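PDB 5I62: potential RNA-dependent RNA polymerase from Human picobirnavirus, which catalyses RNA-templated RNA synthesis from ribonucleoside triphosphates, releasing diphosphate, and probably serves both transcription and replication of the viral double-stranded RNA genome. Local coordinates for residues G185-E190 and M428-Y433; P159-M164 and L294-P299; T260-F265 and H380-N385. All blocks are in the same frame, centred on the assembly; numbering follows the deposited sequence.

Interaction 1 of 3, residues G185-E190 and M428-Y433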
loop_
_atom_site.group_PDB
_atom_site.type_symbol
_atom_site.label_atom_id
_atom_site.label_comp_id
_atom_site.label_asym_id
_atom_site.label_seq_id
_atom_site.Cartn_x
_atom_site.Cartn_y
_atom_site.Cartn_z
ATOM N N GLY A 185 9.850 -2.848 -10.996
ATOM C CA GLY A 185 10.292 -3.268 -9.687
ATOM C C GLY A 185 9.472 -4.436 -9.146
ATOM O O GLY A 185 8.567 -4.966 -9.791
ATOM N N TRP A 186 9.808 -4.829 -7.923
ATOM C CA TRP A 186 9.275 -6.063 -7.366
ATOM C C TRP A 186 9.129 -5.936 -5.859
ATOM O O TRP A 186 9.952 -5.310 -5.198
ATOM C CB TRP A 186 10.175 -7.253 -7.720
ATOM C CG TRP A 186 9.754 -8.559 -7.084
ATOM C CD1 TRP A 186 8.924 -9.497 -7.622
ATOM C CD2 TRP A 186 10.173 -9.072 -5.817
ATOM N NE1 TRP A 186 8.785 -10.558 -6.758
ATOM C CE2 TRP A 186 9.547 -10.324 -5.645
ATOM C CE3 TRP A 186 11.021 -8.595 -4.813
ATOM C CZ2 TRP A 186 9.742 -11.106 -4.507
ATOM C CZ3 TRP A 186 11.215 -9.376 -3.680
ATOM C CH2 TRP A 186 10.582 -10.617 -3.540
ATOM N N ARG A 187 8.058 -6.531 -5.329
ATOM C CA ARG A 187 7.905 -6.754 -3.898
ATOM C C ARG A 187 7.347 -8.149 -3.684
ATOM O O ARG A 187 6.447 -8.577 -4.408
ATOM C CB ARG A 187 6.971 -5.738 -3.219
ATOM C CG ARG A 187 7.464 -4.300 -3.252
ATOM C CD ARG A 187 8.785 -4.135 -2.513
ATOM N NE ARG A 187 8.689 -4.504 -1.105
ATOM C CZ ARG A 187 8.205 -3.706 -0.161
ATOM N NH1 ARG A 187 7.760 -2.493 -0.481
ATOM N NH2 ARG A 187 8.159 -4.118 1.102
ATOM N N GLY A 188 7.861 -8.839 -2.676
ATOM C CA GLY A 188 7.377 -10.154 -2.326
ATOM C C GLY A 188 6.405 -10.070 -1.166
ATOM O O GLY A 188 6.597 -9.303 -0.229
ATOM N N GLN A 189 5.369 -10.892 -1.230
ATOM C CA GLN A 189 4.382 -10.954 -0.170
ATOM C C GLN A 189 4.069 -12.416 0.121
ATOM O O GLN A 189 3.930 -13.228 -0.797
ATOM C CB GLN A 189 3.125 -10.172 -0.571
ATOM C CG GLN A 189 1.974 -10.276 0.391
ATOM C CD GLN A 189 0.872 -9.291 0.049
ATOM O OE1 GLN A 189 1.144 -8.147 -0.331
ATOM N NE2 GLN A 189 -0.377 -9.728 0.171
ATOM N N GLU A 190 3.980 -12.745 1.403
ATOM C CA GLU A 190 3.723 -14.128 1.787
ATOM C C GLU A 190 2.372 -14.581 1.248
ATOM O O GLU A 190 1.379 -13.856 1.334
ATOM C CB GLU A 190 3.791 -14.286 3.308
ATOM C CG GLU A 190 2.751 -13.489 4.091
ATOM C CD GLU A 190 3.238 -12.096 4.470
ATOM O OE1 GLU A 190 3.722 -11.364 3.574
ATOM O OE2 GLU A 190 3.149 -11.737 5.667
ATOM N N MET A 428 10.650 -14.507 8.631
ATOM C CA MET A 428 10.962 -14.487 7.207
ATOM C C MET A 428 11.090 -13.053 6.734
ATOM O O MET A 428 10.258 -12.213 7.076
ATOM C CB MET A 428 9.868 -15.168 6.397
ATOM C CG MET A 428 9.696 -16.622 6.704
ATOM S SD MET A 428 10.990 -17.480 5.827
ATOM C CE MET A 428 10.439 -19.180 6.015
ATOM N N GLN A 429 12.095 -12.771 5.917
ATOM C CA GLN A 429 12.251 -11.418 5.421
ATOM C C GLN A 429 12.263 -11.394 3.903
ATOM O O GLN A 429 12.510 -12.402 3.234
ATOM C CB GLN A 429 13.516 -10.760 5.974
ATOM C CG GLN A 429 14.786 -11.486 5.636
ATOM C CD GLN A 429 15.932 -11.011 6.503
ATOM O OE1 GLN A 429 15.770 -10.076 7.298
ATOM N NE2 GLN A 429 17.103 -11.640 6.352
ATOM N N GLU A 430 11.990 -10.203 3.375
ATOM C CA GLU A 430 11.866 -10.006 1.939
ATOM C C GLU A 430 13.219 -9.856 1.259
ATOM O O GLU A 430 13.390 -10.260 0.107
ATOM C CB GLU A 430 11.031 -8.762 1.680
ATOM C CG GLU A 430 10.727 -8.526 0.235
ATOM C CD GLU A 430 9.767 -7.376 0.061
ATOM O OE1 GLU A 430 9.276 -6.843 1.088
ATOM O OE2 GLU A 430 9.515 -7.006 -1.099
ATOM N N ARG A 431 14.175 -9.254 1.943
ATOM C CA ARG A 431 15.466 -8.979 1.342
ATOM C C ARG A 431 16.569 -9.276 2.335
ATOM O O ARG A 431 16.425 -9.065 3.541
ATOM C CB ARG A 431 15.567 -7.534 0.865
ATOM C CG ARG A 431 15.103 -7.378 -0.556
ATOM C CD ARG A 431 14.917 -5.926 -0.924
ATOM N NE ARG A 431 13.545 -5.703 -1.358
ATOM C CZ ARG A 431 13.066 -6.063 -2.545
ATOM N NH1 ARG A 431 13.861 -6.658 -3.437
ATOM N NH2 ARG A 431 11.790 -5.824 -2.839
ATOM N N TYR A 432 17.679 -9.754 1.806
ATOM C CA TYR A 432 18.824 -10.094 2.625
ATOM C C TYR A 432 19.695 -8.859 2.828
ATOM O O TYR A 432 19.948 -8.103 1.887
ATOM C CB TYR A 432 19.610 -11.221 1.962
ATOM C CG TYR A 432 20.996 -11.419 2.500
ATOM C CD1 TYR A 432 21.226 -12.245 3.591
ATOM C CD2 TYR A 432 22.084 -10.794 1.903
ATOM C CE1 TYR A 432 22.502 -12.430 4.082
ATOM C CE2 TYR A 432 23.361 -10.970 2.385
ATOM C CZ TYR A 432 23.568 -11.791 3.473
ATOM O OH TYR A 432 24.845 -11.970 3.957
ATOM N N TYR A 433 20.099 -8.631 4.077
ATOM C CA TYR A 433 21.131 -7.661 4.415
ATOM C C TYR A 433 22.149 -8.365 5.299
ATOM O O TYR A 433 21.780 -8.981 6.304
ATOM C CB TYR A 433 20.560 -6.423 5.129
ATOM C CG TYR A 433 19.670 -5.530 4.278
ATOM C CD1 TYR A 433 20.208 -4.505 3.499
ATOM C CD2 TYR A 433 18.287 -5.698 4.269
ATOM C CE1 TYR A 433 19.385 -3.682 2.722
ATOM C CE2 TYR A 433 17.461 -4.882 3.501
ATOM C CZ TYR A 433 18.013 -3.878 2.729
ATOM O OH TYR A 433 17.189 -3.072 1.970
#
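E430 OE2 is the atom on which this contact turns: R187 NE, G188 N and R431 NH2 all converge on it. The shortest of these bonds is a salt bridge, with R187 NE 2.6 Å from E430 OE2. R187 grips the carboxylate side-on, since R187 NH2 also reaches E430 OE1, at 2.9 Å. Both oxygens are met on their syn sides, and the guanidinium and carboxylate planes lie only 19° apart. G188 N comes instead from above the carboxylate plane, 2.9 Å from E430 OE2. E430 can reach that far because its CG is anti to the backbone N (chi1 -175°) and the chain runs straight on from there.

The strand receiving it, 176-189, belongs to a mixed sheet that is probably part of the polymerase fingers; E430 and R431 follow the short strand 428-429, just after helix 419-427.

R431 uses its NH2 twice, on E430 OE2 at 3.1 Å and on W186 O at 3.0 Å. The second bond is bent, with 137° at the hydrogen. The same NH2 passes 3.5 Å from W186 CE3, and the guanidinium stands almost perpendicular to the indole. The indole lies along the strand, with G188 N above one face near the rim, and its NE1 bonds to Q200.

Interaction 2 of 3, residues P159-M164 and L294-P299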
loop_
_atom_site.group_PDB
_atom_site.type_symbol
_atom_site.label_atom_id
_atom_site.label_comp_id
_atom_site.label_asym_id
_atom_site.label_seq_id
_atom_site.Cartn_x
_atom_site.Cartn_y
_atom_site.Cartn_z
ATOM N N PRO A 159 14.241 22.738 -12.458
ATOM C CA PRO A 159 12.807 22.636 -12.729
ATOM C C PRO A 159 12.518 21.616 -13.824
ATOM O O PRO A 159 13.368 21.383 -14.693
ATOM C CB PRO A 159 12.436 24.056 -13.173
ATOM C CG PRO A 159 13.675 24.524 -13.868
ATOM C CD PRO A 159 14.809 23.979 -13.022
ATOM N N CYS A 160 11.345 20.995 -13.764
ATOM C CA CYS A 160 10.996 19.949 -14.706
ATOM C C CYS A 160 9.573 20.150 -15.211
ATOM O O CYS A 160 8.738 20.781 -14.565
ATOM C CB CYS A 160 11.162 18.539 -14.099
ATOM S SG CYS A 160 10.193 18.206 -12.595
ATOM N N ASP A 161 9.339 19.615 -16.405
ATOM C CA ASP A 161 8.052 19.632 -17.083
ATOM C C ASP A 161 7.890 18.251 -17.690
ATOM O O ASP A 161 8.798 17.788 -18.387
ATOM C CB ASP A 161 8.012 20.719 -18.164
ATOM C CG ASP A 161 6.677 20.779 -18.901
ATOM O OD1 ASP A 161 5.629 20.517 -18.277
ATOM O OD2 ASP A 161 6.683 21.090 -20.110
ATOM N N VAL A 162 6.781 17.567 -17.390
ATOM C CA VAL A 162 6.539 16.221 -17.903
ATOM C C VAL A 162 5.176 16.180 -18.581
ATOM O O VAL A 162 4.235 16.841 -18.132
ATOM C CB VAL A 162 6.646 15.143 -16.788
ATOM C CG1 VAL A 162 8.026 15.172 -16.107
ATOM C CG2 VAL A 162 5.538 15.322 -15.734
ATOM N N TYR A 163 5.072 15.417 -19.670
ATOM C CA TYR A 163 3.797 15.277 -20.365
ATOM C C TYR A 163 3.900 14.128 -21.348
ATOM O O TYR A 163 5.000 13.752 -21.758
ATOM C CB TYR A 163 3.384 16.570 -21.092
ATOM C CG TYR A 163 4.396 17.081 -22.107
ATOM C CD1 TYR A 163 5.382 17.987 -21.728
ATOM C CD2 TYR A 163 4.359 16.673 -23.438
ATOM C CE1 TYR A 163 6.304 18.478 -22.648
ATOM C CE2 TYR A 163 5.282 17.149 -24.363
ATOM C CZ TYR A 163 6.250 18.053 -23.957
ATOM O OH TYR A 163 7.165 18.535 -24.869
ATOM N N MET A 164 2.739 13.572 -21.713
ATOM C CA MET A 164 2.673 12.550 -22.746
ATOM C C MET A 164 2.646 13.199 -24.121
ATOM O O MET A 164 1.966 14.202 -24.339
ATOM C CB MET A 164 1.445 11.662 -22.563
ATOM C CG MET A 164 1.410 10.915 -21.214
ATOM S SD MET A 164 2.794 9.755 -20.979
ATOM C CE MET A 164 2.636 8.690 -22.409
ATOM N N LEU A 294 -3.985 18.872 -14.673
ATOM C CA LEU A 294 -4.983 17.846 -14.956
ATOM C C LEU A 294 -4.879 17.341 -16.392
ATOM O O LEU A 294 -5.152 16.164 -16.660
ATOM C CB LEU A 294 -6.382 18.398 -14.676
ATOM C CG LEU A 294 -6.723 18.533 -13.193
ATOM C CD1 LEU A 294 -7.873 19.527 -12.985
ATOM C CD2 LEU A 294 -7.092 17.154 -12.620
ATOM N N GLU A 295 -4.486 18.212 -17.326
ATOM C CA GLU A 295 -4.374 17.805 -18.721
ATOM C C GLU A 295 -3.031 17.147 -19.013
ATOM O O GLU A 295 -2.957 16.255 -19.861
ATOM C CB GLU A 295 -4.595 18.994 -19.646
ATOM C CG GLU A 295 -6.007 19.580 -19.566
ATOM C CD GLU A 295 -7.078 18.549 -19.915
ATOM O OE1 GLU A 295 -6.890 17.793 -20.901
ATOM O OE2 GLU A 295 -8.079 18.471 -19.177
ATOM N N ARG A 296 -1.958 17.587 -18.350
ATOM C CA ARG A 296 -0.596 17.180 -18.700
ATOM C C ARG A 296 -0.026 16.089 -17.813
ATOM O O ARG A 296 0.638 15.186 -18.314
ATOM C CB ARG A 296 0.368 18.365 -18.624
ATOM C CG ARG A 296 0.425 19.257 -19.828
ATOM C CD ARG A 296 1.098 20.567 -19.431
ATOM N NE ARG A 296 2.518 20.612 -19.750
ATOM C CZ ARG A 296 2.989 20.773 -20.982
ATOM N NH1 ARG A 296 2.148 20.886 -22.008
ATOM N NH2 ARG A 296 4.289 20.822 -21.192
ATOM N N VAL A 297 -0.212 16.193 -16.504
ATOM C CA VAL A 297 0.467 15.327 -15.540
ATOM C C VAL A 297 -0.420 14.175 -15.093
ATOM O O VAL A 297 0.012 13.022 -15.055
ATOM C CB VAL A 297 0.937 16.153 -14.321
ATOM C CG1 VAL A 297 1.608 15.237 -13.288
ATOM C CG2 VAL A 297 1.854 17.292 -14.748
ATOM N N PHE A 298 -1.650 14.485 -14.680
ATOM C CA PHE A 298 -2.587 13.446 -14.237
ATOM C C PHE A 298 -2.597 12.186 -15.104
ATOM O O PHE A 298 -2.629 11.086 -14.540
ATOM C CB PHE A 298 -4.007 14.029 -14.149
ATOM C CG PHE A 298 -5.042 13.000 -13.798
ATOM C CD1 PHE A 298 -5.249 12.643 -12.474
ATOM C CD2 PHE A 298 -5.763 12.346 -14.789
ATOM C CE1 PHE A 298 -6.175 11.668 -12.141
ATOM C CE2 PHE A 298 -6.691 11.370 -14.452
ATOM C CZ PHE A 298 -6.886 11.037 -13.125
ATOM N N PRO A 299 -2.596 12.255 -16.435
ATOM C CA PRO A 299 -2.716 11.006 -17.210
ATOM C C PRO A 299 -1.465 10.144 -17.218
ATOM O O PRO A 299 -1.561 8.992 -17.647
ATOM C CB PRO A 299 -3.046 11.477 -18.636
ATOM C CG PRO A 299 -2.776 12.920 -18.668
ATOM C CD PRO A 299 -2.809 13.448 -17.277
HETATM O O HOH W 1 0.236 14.365 -20.668
#
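R296 reaches from the C-terminal part of helix 288-296 to the side chains of D161 and Y163, and it buries more surface here than any other residue of the two segments. Its NH2 makes the firm link, a salt bridge in which R296 NH2 lies 2.6 Å from D161 OD2. The oxygen offers its syn lone pair, and the carboxylate and guanidinium planes are nearly coplanar, 9° apart. D161 OD1 is held more loosely: R296 NH2 at 3.2 Å and R296 NE at 3.4 Å both make weak bonds to it. The arginine chain bends at chi3 (97°), and the two side chains meet at about a right angle with their flat ends nearly in one plane.

Y163 lies alongside R296, the two side chains pointing the same way. Its CG sits over one face of the guanidinium, offset toward the rim, and the fit is tight, with Y163 CD1 just 3.1 Å from R296 NH2. Ring and guanidinium planes are inclined by 43°, well short of a flat stack.

Strand 160-165 forms a hairpin with strand 168-173 in the mixed sheet, where D161 and Y163 pair through their backbones with R172 and V170. The helix end therefore approaches a strand already bonded along its other edge.

V162 turns to the buried side. Its CG2 meets V297 CG2 at 4.3 Å, and both valines also touch R213 of helix 208-228. Further along, a water accepts from M164 N at 2.8 Å and donates to R296 O, bridging strand and helix end.

Interaction 3 of 3, residues T260-F265 and H380-N385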
loop_
_atom_site.group_PDB
_atom_site.type_symbol
_atom_site.label_atom_id
_atom_site.label_comp_id
_atom_site.label_asym_id
_atom_site.label_seq_id
_atom_site.Cartn_x
_atom_site.Cartn_y
_atom_site.Cartn_z
ATOM N N THR A 260 -14.935 -5.503 1.659
ATOM C CA THR A 260 -14.809 -5.812 0.250
ATOM C C THR A 260 -13.389 -6.249 -0.067
ATOM O O THR A 260 -12.452 -6.030 0.701
ATOM C CB THR A 260 -15.202 -4.605 -0.605
ATOM O OG1 THR A 260 -14.534 -3.444 -0.114
ATOM C CG2 THR A 260 -16.715 -4.374 -0.531
ATOM N N ASP A 261 -13.228 -6.841 -1.243
ATOM C CA ASP A 261 -11.888 -7.166 -1.691
ATOM C C ASP A 261 -11.856 -7.149 -3.215
ATOM O O ASP A 261 -12.754 -7.709 -3.855
ATOM C CB ASP A 261 -11.499 -8.535 -1.153
ATOM C CG ASP A 261 -10.120 -8.948 -1.606
ATOM O OD1 ASP A 261 -9.140 -8.761 -0.900
ATOM O OD2 ASP A 261 -9.979 -9.369 -2.755
ATOM N N PHE A 262 -10.827 -6.516 -3.792
ATOM C CA PHE A 262 -10.606 -6.437 -5.234
ATOM C C PHE A 262 -9.472 -7.372 -5.656
ATOM O O PHE A 262 -8.479 -7.540 -4.939
ATOM C CB PHE A 262 -10.271 -5.021 -5.666
ATOM C CG PHE A 262 -11.416 -4.085 -5.594
ATOM C CD1 PHE A 262 -12.392 -4.066 -6.581
ATOM C CD2 PHE A 262 -11.505 -3.198 -4.548
ATOM C CE1 PHE A 262 -13.443 -3.167 -6.519
ATOM C CE2 PHE A 262 -12.530 -2.304 -4.471
ATOM C CZ PHE A 262 -13.517 -2.280 -5.455
ATOM N N SER A 263 -9.662 -8.040 -6.789
ATOM C CA SER A 263 -8.576 -8.758 -7.443
ATOM C C SER A 263 -7.907 -7.794 -8.412
ATOM O O SER A 263 -8.555 -7.310 -9.347
ATOM C CB SER A 263 -9.071 -10.001 -8.182
ATOM O OG SER A 263 -9.605 -10.945 -7.265
ATOM N N LYS A 264 -6.622 -7.510 -8.184
ATOM C CA LYS A 264 -5.827 -6.745 -9.139
ATOM C C LYS A 264 -6.456 -5.373 -9.408
ATOM O O LYS A 264 -6.721 -4.997 -10.548
ATOM C CB LYS A 264 -5.658 -7.543 -10.433
ATOM C CG LYS A 264 -4.805 -8.802 -10.260
ATOM C CD LYS A 264 -4.731 -9.559 -11.579
ATOM C CE LYS A 264 -3.507 -10.439 -11.670
ATOM N NZ LYS A 264 -3.352 -11.295 -10.475
ATOM N N PHE A 265 -6.742 -4.647 -8.327
ATOM C CA PHE A 265 -7.428 -3.366 -8.434
ATOM C C PHE A 265 -6.648 -2.396 -9.309
ATOM O O PHE A 265 -7.211 -1.784 -10.219
ATOM C CB PHE A 265 -7.638 -2.775 -7.042
ATOM C CG PHE A 265 -8.528 -1.559 -7.013
ATOM C CD1 PHE A 265 -9.727 -1.531 -7.699
ATOM C CD2 PHE A 265 -8.159 -0.440 -6.292
ATOM C CE1 PHE A 265 -10.549 -0.401 -7.655
ATOM C CE2 PHE A 265 -8.978 0.677 -6.237
ATOM C CZ PHE A 265 -10.169 0.698 -6.924
ATOM N N HIS A 380 -18.178 -1.547 -13.475
ATOM C CA HIS A 380 -17.234 -0.556 -13.974
ATOM C C HIS A 380 -15.939 -1.190 -14.479
ATOM O O HIS A 380 -14.942 -0.485 -14.647
ATOM C CB HIS A 380 -16.948 0.466 -12.880
ATOM C CG HIS A 380 -18.186 1.125 -12.364
ATOM N ND1 HIS A 380 -18.983 1.918 -13.156
ATOM C CD2 HIS A 380 -18.799 1.060 -11.156
ATOM C CE1 HIS A 380 -20.017 2.344 -12.451
ATOM N NE2 HIS A 380 -19.928 1.839 -11.233
ATOM N N GLY A 381 -15.948 -2.489 -14.750
ATOM C CA GLY A 381 -14.757 -3.165 -15.225
ATOM C C GLY A 381 -13.820 -3.619 -14.133
ATOM O O GLY A 381 -12.643 -3.858 -14.411
ATOM N N LEU A 382 -14.306 -3.747 -12.900
ATOM C CA LEU A 382 -13.487 -4.167 -11.775
ATOM C C LEU A 382 -13.738 -5.636 -11.461
ATOM O O LEU A 382 -14.830 -6.160 -11.680
ATOM C CB LEU A 382 -13.762 -3.293 -10.551
ATOM C CG LEU A 382 -13.588 -1.814 -10.892
ATOM C CD1 LEU A 382 -14.150 -0.934 -9.776
ATOM C CD2 LEU A 382 -12.072 -1.520 -11.154
ATOM N N ASP A 383 -12.714 -6.296 -10.945
ATOM C CA ASP A 383 -12.746 -7.727 -10.694
ATOM C C ASP A 383 -12.825 -7.977 -9.198
ATOM O O ASP A 383 -12.061 -7.390 -8.428
ATOM C CB ASP A 383 -11.514 -8.409 -11.288
ATOM C CG ASP A 383 -11.686 -9.909 -11.428
ATOM O OD1 ASP A 383 -12.817 -10.363 -11.710
ATOM O OD2 ASP A 383 -10.680 -10.634 -11.267
ATOM N N MET A 384 -13.765 -8.831 -8.798
ATOM C CA MET A 384 -13.993 -9.207 -7.413
ATOM C C MET A 384 -14.454 -10.663 -7.401
ATOM O O MET A 384 -15.219 -11.089 -8.263
ATOM C CB MET A 384 -15.048 -8.321 -6.729
ATOM C CG MET A 384 -14.851 -6.806 -6.875
ATOM S SD MET A 384 -16.228 -5.842 -6.198
ATOM C CE MET A 384 -15.962 -5.977 -4.433
ATOM N N ASN A 385 -13.971 -11.412 -6.431
ATOM C CA ASN A 385 -14.319 -12.817 -6.212
ATOM C C ASN A 385 -15.253 -12.804 -5.003
ATOM O O ASN A 385 -14.854 -12.433 -3.896
ATOM C CB ASN A 385 -13.017 -13.614 -6.026
ATOM C CG ASN A 385 -13.185 -15.024 -5.519
ATOM O OD1 ASN A 385 -14.280 -15.548 -5.372
ATOM N ND2 ASN A 385 -12.044 -15.646 -5.210
HETATM O O HOH W 2 -10.363 -5.298 -9.585
HETATM O O HOH W 3 -11.335 -12.779 -9.292
#
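The F262 ring has D383 O at its edge, near the ring plane, while over one of its faces lies F265 CD1, 3.7 Å above the plane and offset toward the rim. The F265 ring in turn carries F262 CD2 over a face. L382 reaches both phenylalanines with its two branches: L382 CD1 is 4.0 Å from F262 CE1, and L382 CD2 is equally far from F265 CE1. M384 runs beside F262, pointing the same way, in a Met-aromatic contact. Its SD stands 4.7 Å from the centroid of the F262 ring, obliquely, 42° off the normal. A bend at chi3 (75°) then carries M384 CE to D261 O, 3.7 Å away, and on to T260 CB.

The sequence D-F-S-K-F-D that begins at D261 matches motif A of the polymerase palm, and the facing loop leaves helix 370-378 on its way to strand 390-392. Helix 327-345 closes over the aromatic side, with H335 edge-to-face with F262.

The two backbones run antiparallel, joined by one direct bond, S263 N to D383 O at 3.0 Å. The donor comes from above the carbonyl plane. Water extends the pairing: one molecule accepts from D383 N at 2.9 Å and donates to S263 O. A second donates to D383 OD2 at 3.0 Å and also bonds S263 OG, linking the two polar side chains.

Overall arrangement
From the N terminus, the chain first lays down 159-164 and then 185-190, both in the mixed sheet, before reaching 260-265 in the palm. Interaction 2 closes first, when the end of helix 288-296 returns to strand 160-165. Interaction 3 follows, bringing 380-385 back to the palm strand 257-261, and its loop crosses that of interaction 2. Interaction 1 closes last, at 428-433; its loop crosses that of interaction 2 but encloses interaction 3 completely. Interactions 1 and 2 hold two places on one sheet, their centres 32 Å apart, whereas interaction 3 joins the palm sheet to the loop after helix 370-378.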